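Local coordinates for segregation and condensation protein A (Thermococcus onnurineus, PDB 6IVH) that probably serves as the kleisin subunit of an archaeal Smc-based condensin, its N-terminal domain likely helping to bridge the complex during chromosome organisation and segregation, at residues I39-L42 against R43-K46; E8-P11 against V12-L15. All coordinates share one frame; numbering follows the deposited sequence.

The two contacts follow one another along the chain: contact 2 comes first, where the loop at 8-11 turns into helix 11-20, and contact 1 lies further on, within the C-terminal half of helix 31-47. Their centres are about 11 Å apart. They touch through Ile-14, whose CG2 packs on Arg-41 CG at 3.7 Å and whose CD1 meets Leu-42 CD1 at 3.8 Å. Contact 2 caps the start of helix 11-20, the first helix of this modelled N-terminal kleisin domain, while contact 1 is a surface contact on helix 31-47, against which Ile-14 packs. Helix 54-72 touches residues of both, drawing the two into one small helical bundle.

Contact 1: I39-L42 against R43-K46; sequences IERL and REMK
The guanidinium of Arg-41 has selenium over one face and a carboxylate at its rim. The SE atom of Met-45, a selenomethionine, sits above that face, displaced toward the rim on the NE side, 3.2 Å from Arg-41 NE. At the edge, almost in the guanidinium plane, Glu-44 OE1 accepts from Arg-41 NH1 at 3.0 Å with an N-H...O angle of 156°. This is a salt bridge with a single N-H, and the two flat groups stand nearly perpendicular, 82° apart, so the carboxylate uses one oxygen and is not laid coplanar with the guanidinium.

Arg-41 gets there by starting with CG anti to its backbone N (chi1 176°) and bending at chi2, which brings the guanidinium alongside Glu-44 OE1 and Met-45 SE. These pairs have the i to i+3 and i to i+4 spacing that puts residues on the same side of an alpha helix, here at the surface, on the later part of helix 31-47 in the kleisin N-terminal domain. Arginine suits the place because its side chain also touches Ile-14 and Gln-17 of helix 11-20 while its charge reaches Glu-44; the unbranched chain of Met-45 bends at chi2 and chi3 to set SE over one face, and it also meets Leu-50 and Val-52.

The helix backbone is held by bonds from Arg-43 N to Ile-39 O at 2.8 Å and from Met-45 N to Arg-41 O at 3.2 Å. Leu-42 touches Ala-60 and Val-52, which suits an aliphatic side chain, and its carbonyl oxygen, Leu-42 O, accepts from Lys-46 N at 3.3 Å.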
# COMPACT_ATOMS: atom_id res chain seq x y z
N ILE A 39 1.11 -0.43 7.08
CA ILE A 39 1.53 -1.44 8.04
C ILE A 39 0.90 -1.18 9.40
O ILE A 39 0.51 -2.11 10.11
CB ILE A 39 3.06 -1.50 8.11
CG1 ILE A 39 3.63 -2.02 6.79
CG2 ILE A 39 3.52 -2.36 9.28
CD1 ILE A 39 5.15 -2.10 6.76
N GLU A 40 0.80 0.10 9.79
CA GLU A 40 0.12 0.45 11.04
C GLU A 40 -1.29 -0.11 11.05
O GLU A 40 -1.68 -0.81 11.99
CB GLU A 40 0.10 1.97 11.22
CG GLU A 40 1.43 2.59 11.63
CD GLU A 40 1.38 4.11 11.65
OE1 GLU A 40 0.27 4.67 11.78
OE2 GLU A 40 2.45 4.74 11.54
N ARG A 41 -2.07 0.18 10.01
CA ARG A 41 -3.44 -0.31 9.94
C ARG A 41 -3.48 -1.83 9.83
O ARG A 41 -4.34 -2.48 10.44
CB ARG A 41 -4.18 0.33 8.77
CG ARG A 41 -5.59 -0.18 8.57
CD ARG A 41 -6.51 0.29 9.69
NE ARG A 41 -7.91 0.06 9.37
CZ ARG A 41 -8.91 0.17 10.24
NH1 ARG A 41 -8.66 0.51 11.50
NH2 ARG A 41 -10.15 -0.06 9.85
N LEU A 42 -2.56 -2.41 9.06
CA LEU A 42 -2.50 -3.87 8.96
C LEU A 42 -2.24 -4.51 10.31
O LEU A 42 -2.78 -5.58 10.62
CB LEU A 42 -1.41 -4.27 7.96
CG LEU A 42 -1.30 -5.77 7.68
CD1 LEU A 42 -2.60 -6.30 7.11
CD2 LEU A 42 -0.13 -6.05 6.74
N ARG A 43 -1.42 -3.87 11.15
CA ARG A 43 -1.19 -4.38 12.49
C ARG A 43 -2.44 -4.25 13.35
O ARG A 43 -2.67 -5.09 14.23
CB ARG A 43 -0.01 -3.64 13.13
CG ARG A 43 0.28 -4.03 14.56
CD ARG A 43 1.62 -3.50 15.01
NE ARG A 43 2.71 -4.05 14.21
CZ ARG A 43 3.27 -5.24 14.43
NH1 ARG A 43 2.83 -6.00 15.42
NH2 ARG A 43 4.26 -5.66 13.66
N GLU A 44 -3.25 -3.22 13.12
CA GLU A 44 -4.47 -3.05 13.90
C GLU A 44 -5.45 -4.20 13.66
O GLU A 44 -6.03 -4.74 14.61
CB GLU A 44 -5.13 -1.71 13.56
CG GLU A 44 -4.31 -0.49 13.96
CD GLU A 44 -5.00 0.82 13.62
OE1 GLU A 44 -6.15 0.78 13.13
OE2 GLU A 44 -4.39 1.90 13.83
N MSE A 45 -5.64 -4.59 12.40
CA MSE A 45 -6.58 -5.65 12.07
C MSE A 45 -6.10 -6.98 12.64
O MSE A 45 -6.90 -7.77 13.13
CB MSE A 45 -6.76 -5.78 10.55
CG MSE A 45 -6.56 -4.48 9.80
SE MSE A 45 -7.86 -3.06 10.16
CE MSE A 45 -9.51 -4.08 10.13
N LYS A 46 -4.79 -7.21 12.59
CA LYS A 46 -4.22 -8.45 13.11
C LYS A 46 -4.19 -8.48 14.63
O LYS A 46 -4.20 -9.56 15.22
CB LYS A 46 -2.82 -8.67 12.53
CG LYS A 46 -2.78 -8.65 11.00
CD LYS A 46 -2.83 -10.05 10.40
CE LYS A 46 -1.45 -10.70 10.42
NZ LYS A 46 -1.43 -11.97 9.64

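Contact 2: E8-P11 against V12-L15; sequences EITP and VDIL
Asp-13 and Thr-10 face each other across the first turn of helix 11-20 and form a capping box, with Thr-10 as the N-cap. Along the Asp-13 side chain, CB lies 3.4 Å from Thr-10 O and also near Ile-9 CG2. CG comes within 3.1 Å of Thr-10 OG1, placed there by a chi1 of -68°, which keeps it beside the aspartate's own backbone N and turned back toward the N-cap. At the tip, OD1 is the more distant oxygen, 3.5 Å from Thr-10 OG1. OD2 takes two hydrogen bonds from one residue: Thr-10 N at 2.9 Å, on the anti side but tilted 30° out of the carboxylate plane and nearly straight at 171°, and Thr-10 OG1 at 2.8 Å, from above the plane. Both donors approach from the same face.

The exchange is completed when Thr-10 OG1 accepts a weak bond from Asp-13 N, 3.4 Å away. Threonine suits the N-cap because its hydroxyl can both give and accept, and a negative carboxylate is probably favoured by the helix's positive N-terminal end. Were Asp-13 an alanine, Thr-10 N and OG1 would probably lose their shared acceptor, and the hydroxyl would be freer to turn.

Pro-11, lacking an amide hydrogen, fits a first-turn position where none is needed within the helix, and its ring packs on Ala-56 and Ala-59 of helix 54-72. Ile-9, just before the N-cap, bonds through its backbone to Arg-51 and Ser-53, and its side chain meets Ile-14: the two cross at about a right angle, with Ile-9 CG2 3.8 Å from Ile-14 CG1.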
# COMPACT_ATOMS: atom_id res chain seq x y z
N GLU A 8 -12.30 -11.59 3.67
CA GLU A 8 -11.01 -11.17 4.19
C GLU A 8 -10.76 -9.69 3.89
O GLU A 8 -11.28 -9.15 2.92
CB GLU A 8 -9.87 -12.02 3.61
CG GLU A 8 -9.93 -13.48 4.01
CD GLU A 8 -8.97 -14.35 3.22
OE1 GLU A 8 -8.65 -13.99 2.06
OE2 GLU A 8 -8.54 -15.39 3.75
N ILE A 9 -9.97 -9.06 4.75
CA ILE A 9 -9.53 -7.69 4.52
C ILE A 9 -8.61 -7.68 3.30
O ILE A 9 -7.59 -8.38 3.27
CB ILE A 9 -8.82 -7.12 5.75
CG1 ILE A 9 -9.73 -7.16 6.97
CG2 ILE A 9 -8.35 -5.70 5.47
CD1 ILE A 9 -11.00 -6.38 6.81
N THR A 10 -8.97 -6.90 2.30
CA THR A 10 -8.22 -6.82 1.06
C THR A 10 -7.30 -5.61 1.07
O THR A 10 -7.48 -4.70 1.88
CB THR A 10 -9.19 -6.73 -0.13
OG1 THR A 10 -9.96 -5.53 -0.03
CG2 THR A 10 -10.12 -7.93 -0.15
N PRO A 11 -6.29 -5.58 0.20
CA PRO A 11 -5.43 -4.39 0.13
C PRO A 11 -6.19 -3.10 -0.14
O PRO A 11 -5.80 -2.04 0.36
CB PRO A 11 -4.47 -4.71 -1.02
CG PRO A 11 -4.45 -6.20 -1.10
CD PRO A 11 -5.81 -6.66 -0.68
N VAL A 12 -7.27 -3.17 -0.92
CA VAL A 12 -8.04 -1.97 -1.23
C VAL A 12 -8.74 -1.46 0.02
O VAL A 12 -8.83 -0.24 0.25
CB VAL A 12 -9.03 -2.25 -2.37
CG1 VAL A 12 -9.80 -0.99 -2.73
CG2 VAL A 12 -8.30 -2.81 -3.58
N ASP A 13 -9.25 -2.37 0.86
CA ASP A 13 -9.92 -1.98 2.10
C ASP A 13 -9.02 -1.09 2.95
O ASP A 13 -9.46 -0.06 3.46
CB ASP A 13 -10.33 -3.23 2.88
CG ASP A 13 -11.42 -4.02 2.20
OD1 ASP A 13 -12.29 -3.40 1.55
OD2 ASP A 13 -11.41 -5.26 2.30
N ILE A 14 -7.76 -1.48 3.12
CA ILE A 14 -6.85 -0.71 3.96
C ILE A 14 -6.54 0.63 3.32
O ILE A 14 -6.50 1.67 4.00
CB ILE A 14 -5.58 -1.52 4.26
CG1 ILE A 14 -5.94 -2.83 4.98
CG2 ILE A 14 -4.60 -0.70 5.07
CD1 ILE A 14 -4.76 -3.74 5.23
N LEU A 15 -6.32 0.65 2.00
CA LEU A 15 -5.97 1.89 1.33
C LEU A 15 -7.15 2.87 1.33
O LEU A 15 -6.95 4.07 1.56
CB LEU A 15 -5.51 1.61 -0.10
CG LEU A 15 -4.18 0.84 -0.22
CD1 LEU A 15 -4.01 0.28 -1.62
CD2 LEU A 15 -3.01 1.75 0.15